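Local coordinates for alanine dehydrogenase (Archaeoglobus fulgidus, PDB 1OMO), which catalyses the reversible NAD-dependent oxidative deamination of L-alanine to pyruvate and ammonium, working as a homodimer, at residues 23-28 / 116-121; 50-55 / 217-222; 242-245 / 249-252; 263-268 / 275-280. All blocks are in the same frame, centred on the assembly; numbering follows the deposited sequence.

Contact 1 of 4, residues 23-28 / 116-121; sequences AVEEAF and AAKYLA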
loop_
_atom_site.group_PDB
_atom_site.type_symbol
_atom_site.label_atom_id
_atom_site.label_comp_id
_atom_site.label_asym_id
_atom_site.label_seq_id
_atom_site.Cartn_x
_atom_site.Cartn_y
_atom_site.Cartn_z
ATOM N N ALA A 23 -16.970 -9.852 12.831
ATOM C CA ALA A 23 -15.833 -8.966 12.625
ATOM C C ALA A 23 -16.152 -7.845 11.652
ATOM O O ALA A 23 -15.815 -6.691 11.897
ATOM C CB ALA A 23 -14.618 -9.770 12.123
ATOM N N VAL A 24 -16.829 -8.177 10.563
ATOM C CA VAL A 24 -17.164 -7.171 9.570
ATOM C C VAL A 24 -18.184 -6.183 10.115
ATOM O O VAL A 24 -18.112 -4.983 9.842
ATOM C CB VAL A 24 -17.675 -7.837 8.244
ATOM C CG1 VAL A 24 -18.192 -6.788 7.255
ATOM C CG2 VAL A 24 -16.539 -8.596 7.607
ATOM N N GLU A 25 -19.121 -6.677 10.918
ATOM C CA GLU A 25 -20.128 -5.803 11.516
ATOM C C GLU A 25 -19.474 -4.793 12.479
ATOM O O GLU A 25 -19.752 -3.576 12.429
ATOM C CB GLU A 25 -21.173 -6.636 12.255
ATOM C CG GLU A 25 -22.289 -5.790 12.908
ATOM C CD GLU A 25 -23.515 -6.625 13.249
ATOM O OE1 GLU A 25 -23.352 -7.801 13.632
ATOM O OE2 GLU A 25 -24.641 -6.114 13.155
ATOM N N GLU A 26 -18.589 -5.287 13.344
ATOM C CA GLU A 26 -17.901 -4.401 14.307
ATOM C C GLU A 26 -16.984 -3.418 13.553
ATOM O O GLU A 26 -16.874 -2.253 13.909
ATOM C CB GLU A 26 -17.133 -5.260 15.329
ATOM C CG GLU A 26 -16.372 -4.503 16.390
ATOM C CD GLU A 26 -17.242 -3.619 17.293
ATOM O OE1 GLU A 26 -16.679 -3.051 18.248
ATOM O OE2 GLU A 26 -18.472 -3.491 17.074
ATOM N N ALA A 27 -16.344 -3.891 12.487
ATOM C CA ALA A 27 -15.485 -3.030 11.682
ATOM C C ALA A 27 -16.307 -1.876 11.155
ATOM O O ALA A 27 -15.883 -0.737 11.233
ATOM C CB ALA A 27 -14.896 -3.806 10.503
ATOM N N PHE A 28 -17.481 -2.150 10.599
ATOM C CA PHE A 28 -18.294 -1.043 10.095
ATOM C C PHE A 28 -18.669 -0.101 11.239
ATOM O O PHE A 28 -18.595 1.116 11.103
ATOM C CB PHE A 28 -19.594 -1.524 9.451
ATOM C CG PHE A 28 -19.431 -2.064 8.076
ATOM C CD1 PHE A 28 -18.639 -1.396 7.141
ATOM C CD2 PHE A 28 -20.044 -3.247 7.713
ATOM C CE1 PHE A 28 -18.457 -1.915 5.867
ATOM C CE2 PHE A 28 -19.868 -3.772 6.442
ATOM C CZ PHE A 28 -19.068 -3.102 5.521
ATOM N N ALA A 116 -25.419 -6.415 5.662
ATOM C CA ALA A 116 -26.243 -5.351 5.089
ATOM C C ALA A 116 -27.732 -5.785 4.949
ATOM O O ALA A 116 -28.645 -5.010 5.265
ATOM C CB ALA A 116 -25.682 -4.893 3.735
ATOM N N ALA A 117 -27.986 -7.004 4.498
ATOM C CA ALA A 117 -29.367 -7.442 4.357
ATOM C C ALA A 117 -30.013 -7.518 5.755
ATOM O O ALA A 117 -31.157 -7.119 5.923
ATOM C CB ALA A 117 -29.426 -8.788 3.625
ATOM N N LYS A 118 -29.260 -7.971 6.760
ATOM C CA LYS A 118 -29.796 -8.041 8.113
ATOM C C LYS A 118 -30.353 -6.691 8.578
ATOM O O LYS A 118 -31.393 -6.631 9.235
ATOM C CB LYS A 118 -28.731 -8.476 9.119
ATOM C CG LYS A 118 -29.235 -8.297 10.573
ATOM C CD LYS A 118 -28.390 -8.998 11.653
ATOM C CE LYS A 118 -27.275 -8.094 12.162
ATOM N NZ LYS A 118 -26.495 -8.724 13.281
ATOM N N TYR A 119 -29.661 -5.606 8.221
ATOM C CA TYR A 119 -30.066 -4.268 8.632
ATOM C C TYR A 119 -31.004 -3.564 7.680
ATOM O O TYR A 119 -31.752 -2.684 8.082
ATOM C CB TYR A 119 -28.829 -3.376 8.801
ATOM C CG TYR A 119 -28.081 -3.609 10.094
ATOM C CD1 TYR A 119 -28.444 -2.933 11.253
ATOM C CD2 TYR A 119 -27.045 -4.530 10.167
ATOM C CE1 TYR A 119 -27.790 -3.162 12.463
ATOM C CE2 TYR A 119 -26.388 -4.780 11.368
ATOM C CZ TYR A 119 -26.769 -4.086 12.520
ATOM O OH TYR A 119 -26.146 -4.316 13.731
ATOM N N LEU A 120 -30.972 -3.947 6.416
ATOM C CA LEU A 120 -31.758 -3.244 5.432
ATOM C C LEU A 120 -32.963 -3.939 4.806
ATOM O O LEU A 120 -33.891 -3.269 4.384
ATOM C CB LEU A 120 -30.809 -2.778 4.331
ATOM C CG LEU A 120 -30.141 -1.413 4.343
ATOM C CD1 LEU A 120 -30.269 -0.712 5.650
ATOM C CD2 LEU A 120 -28.689 -1.623 3.930
ATOM N N ALA A 121 -32.950 -5.265 4.742
ATOM C CA ALA A 121 -34.041 -6.011 4.114
ATOM C C ALA A 121 -35.225 -6.241 5.039
ATOM O O ALA A 121 -35.058 -6.293 6.257
ATOM C CB ALA A 121 -33.530 -7.350 3.610
#

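Contact 2 of 4, residues 50-55 / 217-222; sequences DLRAMP and GADGPG. With NAD (nicotinamide-adenine-dinucleotide), chain D.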
loop_
_atom_site.group_PDB
_atom_site.type_symbol
_atom_site.label_atom_id
_atom_site.label_comp_id
_atom_site.label_asym_id
_atom_site.label_seq_id
_atom_site.Cartn_x
_atom_site.Cartn_y
_atom_site.Cartn_z
ATOM N N ASP A 50 -4.476 -4.971 -12.938
ATOM C CA ASP A 50 -3.974 -4.052 -11.901
ATOM C C ASP A 50 -3.689 -4.656 -10.508
ATOM O O ASP A 50 -3.924 -5.819 -10.258
ATOM C CB ASP A 50 -4.931 -2.880 -11.733
ATOM C CG ASP A 50 -6.134 -3.221 -10.862
ATOM O OD1 ASP A 50 -6.253 -4.372 -10.430
ATOM O OD2 ASP A 50 -6.975 -2.348 -10.595
ATOM N N LEU A 51 -3.161 -3.821 -9.619
ATOM C CA LEU A 51 -2.840 -4.179 -8.235
ATOM C C LEU A 51 -3.364 -3.026 -7.362
ATOM O O LEU A 51 -3.354 -1.863 -7.780
ATOM C CB LEU A 51 -1.328 -4.352 -8.049
ATOM C CG LEU A 51 -0.870 -5.797 -8.264
ATOM C CD1 LEU A 51 0.605 -5.873 -8.608
ATOM C CD2 LEU A 51 -1.182 -6.597 -7.022
ATOM N N ARG A 52 -3.840 -3.363 -6.171
ATOM C CA ARG A 52 -4.398 -2.381 -5.250
ATOM C C ARG A 52 -3.860 -2.602 -3.860
ATOM O O ARG A 52 -3.750 -3.740 -3.429
ATOM C CB ARG A 52 -5.914 -2.522 -5.179
ATOM C CG ARG A 52 -6.556 -2.374 -6.506
ATOM C CD ARG A 52 -8.026 -2.747 -6.475
ATOM N NE ARG A 52 -8.492 -2.964 -7.837
ATOM C CZ ARG A 52 -9.719 -3.334 -8.169
ATOM N NH1 ARG A 52 -10.028 -3.505 -9.449
ATOM N NH2 ARG A 52 -10.630 -3.526 -7.227
ATOM N N ALA A 53 -3.554 -1.509 -3.167
ATOM C CA ALA A 53 -3.056 -1.540 -1.793
ATOM C C ALA A 53 -4.221 -1.084 -0.926
ATOM O O ALA A 53 -4.812 -0.016 -1.166
ATOM C CB ALA A 53 -1.912 -0.589 -1.647
ATOM N N MET A 54 -4.536 -1.863 0.100
ATOM C CA MET A 54 -5.656 -1.514 0.968
ATOM C C MET A 54 -5.222 -1.573 2.437
ATOM O O MET A 54 -5.356 -2.602 3.071
ATOM C CB MET A 54 -6.818 -2.494 0.715
ATOM C CG MET A 54 -7.269 -2.563 -0.750
ATOM S SD MET A 54 -8.594 -3.738 -1.123
ATOM C CE MET A 54 -9.787 -3.339 0.177
ATOM N N PRO A 55 -4.684 -0.475 2.989
ATOM C CA PRO A 55 -4.242 -0.473 4.397
ATOM C C PRO A 55 -5.325 -0.039 5.363
ATOM O O PRO A 55 -6.196 0.723 4.997
ATOM C CB PRO A 55 -3.075 0.517 4.392
ATOM C CG PRO A 55 -3.559 1.538 3.417
ATOM C CD PRO A 55 -4.201 0.735 2.291
ATOM N N GLY A 217 -21.356 -6.889 -7.544
ATOM C CA GLY A 217 -20.472 -6.988 -8.678
ATOM C C GLY A 217 -19.603 -5.814 -9.074
ATOM O O GLY A 217 -18.422 -6.004 -9.382
ATOM N N ALA A 218 -20.186 -4.617 -9.088
ATOM C CA ALA A 218 -19.490 -3.408 -9.487
ATOM C C ALA A 218 -18.439 -2.934 -8.488
ATOM O O ALA A 218 -18.755 -2.614 -7.342
ATOM C CB ALA A 218 -20.513 -2.312 -9.729
ATOM N N ASP A 219 -17.190 -2.852 -8.924
ATOM C CA ASP A 219 -16.136 -2.406 -8.010
ATOM C C ASP A 219 -14.986 -1.660 -8.695
ATOM O O ASP A 219 -13.925 -1.478 -8.092
ATOM C CB ASP A 219 -15.530 -3.602 -7.316
ATOM C CG ASP A 219 -14.756 -4.449 -8.282
ATOM O OD1 ASP A 219 -13.789 -3.936 -8.891
ATOM O OD2 ASP A 219 -15.130 -5.606 -8.454
ATOM N N GLY A 220 -15.166 -1.290 -9.956
ATOM C CA GLY A 220 -14.145 -0.549 -10.663
ATOM C C GLY A 220 -14.828 0.467 -11.558
ATOM O O GLY A 220 -16.011 0.336 -11.872
ATOM N N PRO A 221 -14.122 1.512 -11.983
ATOM C CA PRO A 221 -14.735 2.521 -12.854
ATOM C C PRO A 221 -15.475 1.924 -14.049
ATOM O O PRO A 221 -14.958 1.031 -14.717
ATOM C CB PRO A 221 -13.537 3.358 -13.290
ATOM C CG PRO A 221 -12.692 3.357 -12.023
ATOM C CD PRO A 221 -12.771 1.919 -11.545
ATOM N N GLY A 222 -16.688 2.418 -14.318
ATOM C CA GLY A 222 -17.442 1.911 -15.458
ATOM C C GLY A 222 -18.215 0.625 -15.222
ATOM O O GLY A 222 -19.083 0.274 -16.033
HETATM P PA NAD D . -16.869 -15.118 -11.153
HETATM O O1A NAD D . -16.309 -14.881 -12.507
HETATM O O2A NAD D . -16.643 -16.482 -10.487
HETATM O O5B NAD D . -18.471 -14.798 -10.910
HETATM C C5B NAD D . -19.251 -13.916 -11.821
HETATM C C4B NAD D . -20.390 -14.785 -12.416
HETATM O O4B NAD D . -21.141 -13.809 -13.264
HETATM C C3B NAD D . -19.979 -15.921 -13.469
HETATM O O3B NAD D . -20.526 -17.239 -13.065
HETATM C C2B NAD D . -20.510 -15.436 -14.839
HETATM O O2B NAD D . -20.821 -16.361 -15.816
HETATM C C1B NAD D . -21.668 -14.501 -14.372
HETATM N N9A NAD D . -21.964 -13.442 -15.292
HETATM C C8A NAD D . -21.156 -12.636 -16.069
HETATM N N7A NAD D . -21.825 -11.751 -16.778
HETATM C C5A NAD D . -23.115 -11.916 -16.518
HETATM C C6A NAD D . -24.310 -11.221 -16.996
HETATM N N6A NAD D . -24.242 -10.249 -17.869
HETATM N N1A NAD D . -25.502 -11.687 -16.467
HETATM C C2A NAD D . -25.595 -12.700 -15.574
HETATM N N3A NAD D . -24.469 -13.403 -15.089
HETATM C C4A NAD D . -23.250 -12.961 -15.578
HETATM O O3 NAD D . -16.516 -13.999 -9.972
HETATM P PN NAD D . -16.846 -13.848 -8.312
HETATM O O1N NAD D . -17.851 -14.910 -7.951
HETATM O O2N NAD D . -15.535 -13.686 -7.570
HETATM O O5D NAD D . -17.645 -12.366 -8.395
HETATM C C5D NAD D . -16.844 -11.410 -9.354
HETATM C C4D NAD D . -17.367 -10.011 -9.329
HETATM O O4D NAD D . -17.353 -9.548 -7.866
HETATM C C3D NAD D . -16.492 -8.955 -10.075
HETATM O O3D NAD D . -17.258 -7.812 -10.496
HETATM C C2D NAD D . -15.467 -8.630 -8.983
HETATM O O2D NAD D . -14.570 -7.621 -9.311
HETATM C C1D NAD D . -16.442 -8.383 -7.736
HETATM N N1N NAD D . -15.942 -8.563 -6.329
HETATM C C2N NAD D . -16.273 -7.422 -5.476
HETATM C C3N NAD D . -15.989 -7.639 -4.079
HETATM C C7N NAD D . -16.351 -6.345 -3.131
HETATM O O7N NAD D . -15.744 -6.227 -2.028
HETATM N N7N NAD D . -17.307 -5.467 -3.574
HETATM C C4N NAD D . -15.459 -8.814 -3.494
HETATM C C5N NAD D . -15.185 -9.866 -4.461
HETATM C C6N NAD D . -15.427 -9.741 -5.838
#

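Contact 3 of 4, residues 242-245 / 249-252; sequences EQAK and EINV. With NA (sodium ion), chain C.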
loop_
_atom_site.group_PDB
_atom_site.type_symbol
_atom_site.label_atom_id
_atom_site.label_comp_id
_atom_site.label_asym_id
_atom_site.label_seq_id
_atom_site.Cartn_x
_atom_site.Cartn_y
_atom_site.Cartn_z
ATOM N N GLU A 242 -16.679 7.446 -0.865
ATOM C CA GLU A 242 -15.744 7.695 -1.956
ATOM C C GLU A 242 -15.425 6.498 -2.857
ATOM O O GLU A 242 -15.267 6.657 -4.068
ATOM C CB GLU A 242 -14.467 8.332 -1.422
ATOM C CG GLU A 242 -13.975 9.483 -2.329
ATOM C CD GLU A 242 -14.964 10.662 -2.477
ATOM O OE1 GLU A 242 -14.816 11.425 -3.459
ATOM O OE2 GLU A 242 -15.874 10.840 -1.630
ATOM N N GLN A 243 -15.356 5.297 -2.290
ATOM C CA GLN A 243 -15.092 4.126 -3.120
ATOM C C GLN A 243 -16.314 3.782 -3.990
ATOM O O GLN A 243 -16.164 3.232 -5.090
ATOM C CB GLN A 243 -14.728 2.915 -2.264
ATOM C CG GLN A 243 -13.534 3.142 -1.351
ATOM C CD GLN A 243 -13.058 1.862 -0.699
ATOM O OE1 GLN A 243 -12.079 1.881 0.005
ATOM N NE2 GLN A 243 -13.749 0.738 -0.946
ATOM N N ALA A 244 -17.513 4.094 -3.512
ATOM C CA ALA A 244 -18.708 3.792 -4.299
ATOM C C ALA A 244 -18.693 4.732 -5.507
ATOM O O ALA A 244 -18.838 4.271 -6.653
ATOM C CB ALA A 244 -19.984 3.980 -3.463
ATOM N N LYS A 245 -18.480 6.027 -5.254
ATOM C CA LYS A 245 -18.397 7.047 -6.315
ATOM C C LYS A 245 -17.469 6.594 -7.456
ATOM O O LYS A 245 -17.843 6.593 -8.619
ATOM C CB LYS A 245 -17.811 8.350 -5.773
ATOM C CG LYS A 245 -18.764 9.359 -5.138
ATOM C CD LYS A 245 -17.927 10.585 -4.707
ATOM C CE LYS A 245 -18.734 11.784 -4.237
ATOM N NZ LYS A 245 -17.843 12.688 -3.410
ATOM N N GLU A 249 -21.575 0.281 -7.445
ATOM C CA GLU A 249 -22.696 0.196 -8.362
ATOM C C GLU A 249 -23.138 1.596 -8.810
ATOM O O GLU A 249 -23.649 1.763 -9.940
ATOM C CB GLU A 249 -23.859 -0.578 -7.715
ATOM C CG GLU A 249 -25.191 -0.637 -8.507
ATOM C CD GLU A 249 -25.033 -1.122 -9.933
ATOM O OE1 GLU A 249 -24.198 -2.017 -10.180
ATOM O OE2 GLU A 249 -25.762 -0.614 -10.807
ATOM N N ILE A 250 -22.932 2.607 -7.968
ATOM C CA ILE A 250 -23.351 3.949 -8.375
ATOM C C ILE A 250 -22.327 4.762 -9.192
ATOM O O ILE A 250 -22.643 5.892 -9.571
ATOM C CB ILE A 250 -23.713 4.843 -7.171
ATOM C CG1 ILE A 250 -22.454 5.305 -6.455
ATOM C CG2 ILE A 250 -24.536 4.077 -6.162
ATOM C CD1 ILE A 250 -22.740 6.307 -5.364
ATOM N N ASN A 251 -21.133 4.229 -9.487
ATOM C CA ASN A 251 -20.135 5.083 -10.176
ATOM C C ASN A 251 -20.542 5.725 -11.512
ATOM O O ASN A 251 -20.387 6.935 -11.671
ATOM C CB ASN A 251 -18.756 4.365 -10.258
ATOM C CG ASN A 251 -18.616 3.425 -11.441
ATOM O OD1 ASN A 251 -18.228 3.832 -12.549
ATOM N ND2 ASN A 251 -18.896 2.145 -11.206
ATOM N N VAL A 252 -21.104 4.946 -12.434
ATOM C CA VAL A 252 -21.545 5.451 -13.754
ATOM C C VAL A 252 -22.626 6.525 -13.590
ATOM O O VAL A 252 -22.567 7.604 -14.199
ATOM C CB VAL A 252 -22.092 4.268 -14.659
ATOM C CG1 VAL A 252 -22.557 4.778 -16.035
ATOM C CG2 VAL A 252 -20.999 3.238 -14.863
HETATM NA NA NA C . -22.965 -3.881 -8.554
HETATM O O HOH W 1 -18.305 8.717 -10.450
#

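Contact 4 of 4, residues 263-268 / 275-280; sequences DVHATI and LKDGRE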
loop_
_atom_site.group_PDB
_atom_site.type_symbol
_atom_site.label_atom_id
_atom_site.label_comp_id
_atom_site.label_asym_id
_atom_site.label_seq_id
_atom_site.Cartn_x
_atom_site.Cartn_y
_atom_site.Cartn_z
ATOM N N ASP A 263 -28.404 11.773 -3.111
ATOM C CA ASP A 263 -29.083 10.549 -3.438
ATOM C C ASP A 263 -28.537 9.358 -2.653
ATOM O O ASP A 263 -29.072 8.245 -2.739
ATOM C CB ASP A 263 -28.996 10.294 -4.941
ATOM C CG ASP A 263 -29.727 11.360 -5.748
ATOM O OD1 ASP A 263 -29.065 12.260 -6.303
ATOM O OD2 ASP A 263 -30.978 11.301 -5.806
ATOM N N VAL A 264 -27.470 9.564 -1.901
ATOM C CA VAL A 264 -26.949 8.459 -1.111
ATOM C C VAL A 264 -27.457 8.717 0.292
ATOM O O VAL A 264 -27.221 9.783 0.871
ATOM C CB VAL A 264 -25.405 8.389 -1.102
ATOM C CG1 VAL A 264 -24.952 7.326 -0.124
ATOM C CG2 VAL A 264 -24.891 8.030 -2.474
ATOM N N HIS A 265 -28.163 7.737 0.832
ATOM C CA HIS A 265 -28.748 7.885 2.149
ATOM C C HIS A 265 -27.797 7.761 3.352
ATOM O O HIS A 265 -27.881 8.545 4.306
ATOM C CB HIS A 265 -29.900 6.885 2.307
ATOM C CG HIS A 265 -30.540 6.922 3.656
ATOM N ND1 HIS A 265 -30.759 5.787 4.412
ATOM C CD2 HIS A 265 -30.954 7.963 4.414
ATOM C CE1 HIS A 265 -31.272 6.131 5.576
ATOM N NE2 HIS A 265 -31.400 7.445 5.605
ATOM N N ALA A 266 -26.913 6.776 3.317
ATOM C CA ALA A 266 -26.012 6.570 4.436
ATOM C C ALA A 266 -24.957 5.551 4.052
ATOM O O ALA A 266 -25.022 4.998 2.969
ATOM C CB ALA A 266 -26.833 6.042 5.618
ATOM N N THR A 267 -23.988 5.319 4.930
ATOM C CA THR A 267 -22.988 4.272 4.719
ATOM C C THR A 267 -23.556 3.166 5.619
ATOM O O THR A 267 -24.362 3.430 6.504
ATOM C CB THR A 267 -21.587 4.639 5.257
ATOM O OG1 THR A 267 -21.658 4.822 6.677
ATOM C CG2 THR A 267 -21.063 5.925 4.616
ATOM N N ILE A 268 -23.156 1.928 5.408
ATOM C CA ILE A 268 -23.683 0.844 6.227
ATOM C C ILE A 268 -23.257 0.981 7.702
ATOM O O ILE A 268 -23.988 0.560 8.599
ATOM C CB ILE A 268 -23.254 -0.527 5.633
ATOM C CG1 ILE A 268 -23.947 -1.666 6.371
ATOM C CG2 ILE A 268 -21.737 -0.660 5.681
ATOM C CD1 ILE A 268 -25.414 -1.484 6.489
ATOM N N LEU A 275 -26.422 6.172 13.465
ATOM C CA LEU A 275 -26.264 7.566 13.057
ATOM C C LEU A 275 -27.261 7.945 11.972
ATOM O O LEU A 275 -27.546 9.130 11.769
ATOM C CB LEU A 275 -24.846 7.828 12.555
ATOM C CG LEU A 275 -23.716 7.440 13.487
ATOM C CD1 LEU A 275 -22.375 7.635 12.802
ATOM C CD2 LEU A 275 -23.821 8.294 14.728
ATOM N N LYS A 276 -27.754 6.930 11.257
ATOM C CA LYS A 276 -28.748 7.118 10.207
ATOM C C LYS A 276 -29.683 5.922 10.251
ATOM O O LYS A 276 -29.287 4.808 10.572
ATOM C CB LYS A 276 -28.130 7.146 8.815
ATOM C CG LYS A 276 -26.997 8.108 8.614
ATOM C CD LYS A 276 -27.450 9.546 8.431
ATOM C CE LYS A 276 -26.513 10.238 7.419
ATOM N NZ LYS A 276 -26.436 11.723 7.506
ATOM N N ASP A 277 -30.927 6.153 9.879
ATOM C CA ASP A 277 -31.914 5.093 9.859
ATOM C C ASP A 277 -31.624 4.133 8.698
ATOM O O ASP A 277 -30.953 4.486 7.719
ATOM C CB ASP A 277 -33.290 5.725 9.709
ATOM C CG ASP A 277 -33.282 6.828 8.692
ATOM O OD1 ASP A 277 -33.844 6.629 7.587
ATOM O OD2 ASP A 277 -32.675 7.894 8.985
ATOM N N GLY A 278 -32.088 2.898 8.835
ATOM C CA GLY A 278 -31.903 1.948 7.766
ATOM C C GLY A 278 -33.226 1.952 7.021
ATOM O O GLY A 278 -33.751 2.994 6.637
ATOM N N ARG A 279 -33.779 0.779 6.813
ATOM C CA ARG A 279 -35.055 0.671 6.132
ATOM C C ARG A 279 -36.102 1.332 7.038
ATOM O O ARG A 279 -36.097 1.096 8.252
ATOM C CB ARG A 279 -35.375 -0.804 5.937
ATOM C CG ARG A 279 -36.731 -1.102 5.354
ATOM C CD ARG A 279 -36.772 -2.518 4.795
ATOM N NE ARG A 279 -37.661 -2.509 3.648
ATOM C CZ ARG A 279 -37.278 -2.527 2.378
ATOM N NH1 ARG A 279 -38.202 -2.482 1.438
ATOM N NH2 ARG A 279 -35.999 -2.640 2.040
ATOM N N GLU A 280 -36.969 2.172 6.472
ATOM C CA GLU A 280 -38.010 2.804 7.278
ATOM C C GLU A 280 -39.443 2.417 6.888
ATOM O O GLU A 280 -40.362 2.615 7.664
ATOM C CB GLU A 280 -37.867 4.331 7.256
ATOM C CG GLU A 280 -38.733 5.055 8.330
ATOM C CD GLU A 280 -38.245 4.852 9.788
ATOM O OE1 GLU A 280 -39.121 4.633 10.664
ATOM O OE2 GLU A 280 -37.010 4.933 10.059
#

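Contact 1 of 4, residues 23-28 / 116-121
Glu25 reaches across from helix 23-28 and puts its carboxylate between the ends of two neighbouring side chains of 116-121, Lys118 and Tyr119. Its CG stands anti to the backbone N (chi1 -179°) and the chain beyond stays extended, which carries the acid clear of its own helix. Lys118 comes from the side, crossing Glu25 at about a right angle; a bend at its third torsion (89°) swings the ammonium round to straddle both oxygens. The salt bridge is slack: NZ of Lys118 lies 3.3 Å from OE1 of Glu25, a weak hydrogen bond, and the bond to OE2 is weak too. The segments belong to helices 17-32 and 102-120; the second leads from the dimer sheet into the Rossmann-fold domain, while Ala23 and Ala27 of the first lean on Ala299 of helix 294-311. Tyr119 offers its hydroxyl to OE2, with the carboxylate plane turned 87° from the ring and lying off the ring's edge. OH sits 2.4 Å from OE2 of Glu25, so short that the placing of OE2 is doubtful. A phenylalanine in place of Tyr119 would probably leave the carboxylate held by the weak lysine bonds alone within this pair of segments, freer to turn.

Contact 2 of 4, residues 50-55 / 217-222
Arg52, on the extended strand 50-55, faces Asp219, in the irregular loop 217-222, with 12.1 Å between CA of Arg52 and CA of Asp219 and no backbone hydrogen bond across. The gap is spanned by the arginine, whose chain runs straight out from CG to NE. Its guanidinium meets OD1 of Asp219 at the edge, close to its own plane, but the two flat groups are twisted 60° apart, and NH2 of Arg52 stays 3.6 Å from OD1 of Asp219: a long salt bridge. Along the adjoining NE-NH1 edge, NE of Arg52 donates to OD2 of Asp50 at 3.2 Å, fairly straight (161°) and nearly in the guanidinium plane, fixing the group's rotation. An alanine at Arg52 would probably leave both Asp50 and Asp219 without this shared cation and remove the bridge between strand and loop. Asp219 has a nearer partner in Lys223, which salt-bridges its OD2. The cofactor lies on the same loop: O3D of the nicotinamide ribose donates to O of Gly217 at 2.4 Å, a very short bond. The strand belongs to the dimer sheet, where Leu51 packs on Asn88 of the second subunit; the loop follows strand 212-215 of the Rossmann sheet. This chain of alternating charges ties the dimerisation domain to the NAD-binding loop: Asp219 belongs to the NAD site itself, and Arg52, backed by Asp50, probably steadies its carboxylate from a second shell.

Contact 3 of 4, residues 242-245 / 249-252
Ile250 and Asn251 lean against the last turn of helix 241-247 from one side, meeting the methyl of Ala244 and the carbonyls of Ala244 and Lys245. The isoleucine does so with its longer branch: CG1 lies between the backbone N and the carbonyl carbon (chi1 75°), and chi2 carries CD1 on to within 4.1 Å of CB of Ala244. The same branch brushes the main chain, CG1 of Ile250 lying 3.8 Å from O of Ala244. Asn251 touches with its root rather than its amide. Its CB is 2.9 Å from O of Lys245, a tight approach, and its CA makes a CA-H...O contact of 3.2 Å to the same O of Lys245. The amide swings away to where it is well satisfied: OD1 accepts from the backbone N of Gly222, and ND2 donates to the carbonyls of Gly248 and Lys223. The segments form a tight corner between two short consecutive helices of the Rossmann-fold domain, 241-247 giving way to 251-255 over strand 234-238, where Ala244 rests on Val238 and Ile250 on Ile236. A water bridges the two arms, donating to O of Lys245 at 2.8 Å and to O of Asn251. The Lys245 side chain turns off from the corner and folds back along its own helix, its NZ bridging both carboxylate oxygens of Glu242. Glu249 also points out of the corner; its OE1 binds the sodium ion at 2.8 Å, a site that also includes Glu225 and Ala218, while its OE2 accepts from the backbone N of Leu226.

Contact 4 of 4, residues 263-268 / 275-280
The methyl of Ala266 overlaps the root of the Lys276 side chain, its CB 3.6 Å from CB of Lys276 and equally close to CG. From there the lysine bends at its second and third torsions and passes alongside the strand, CE of Lys276 coming to 3.8 Å from the backbone O of His265. That histidine has its CG anti to the backbone N (chi1 178°), which swings the imidazole round to the loop side of the strand, so that the Asp277 carboxylate lies at the ring's edge. Ring and carboxylate planes are 53° apart, and the side chains cross at about a right angle. The methyl of Ala266 sits above one ring face but displaced from its centre. Strand 264-267 is the outermost on this side of the parallel Rossmann sheet within the chain, beside strand 234-238; Thr267 N-caps helix 268-273, after which 275-280 folds back over the strand it has just left. Because the imidazole may be turned over in the model, the pairing of its nitrogens with Asp277 stays doubtful. Lys235, on the neighbouring strand, donates from NZ to O of Gly278; its ion pair with OD1 of Asp277 is long and weak.

Contact 3 is the buried one, contact 2 partly so, while contacts 1 and 4 lie at the surface. Chemistry follows place: contact 1 rests on a charged cluster between helices, contact 2 on a salt-bridge network reaching from the dimer sheet to the cofactor loop, contact 3 on apolar branches and carbonyls, contact 4 on a methyl against a lysine stem. Contacts 3 and 4 both pack on strand 234-238 and touch through Ile250 and Val264; contacts 1 and 2 join different elements. Contacts 2 and 3 adjoin near the sodium ion, where CB of Ala218 packs 3.6 Å from CA of Glu249. Contacts 1 and 4 meet where NH2 of Arg279 reaches O of Leu120 at 3.2 Å.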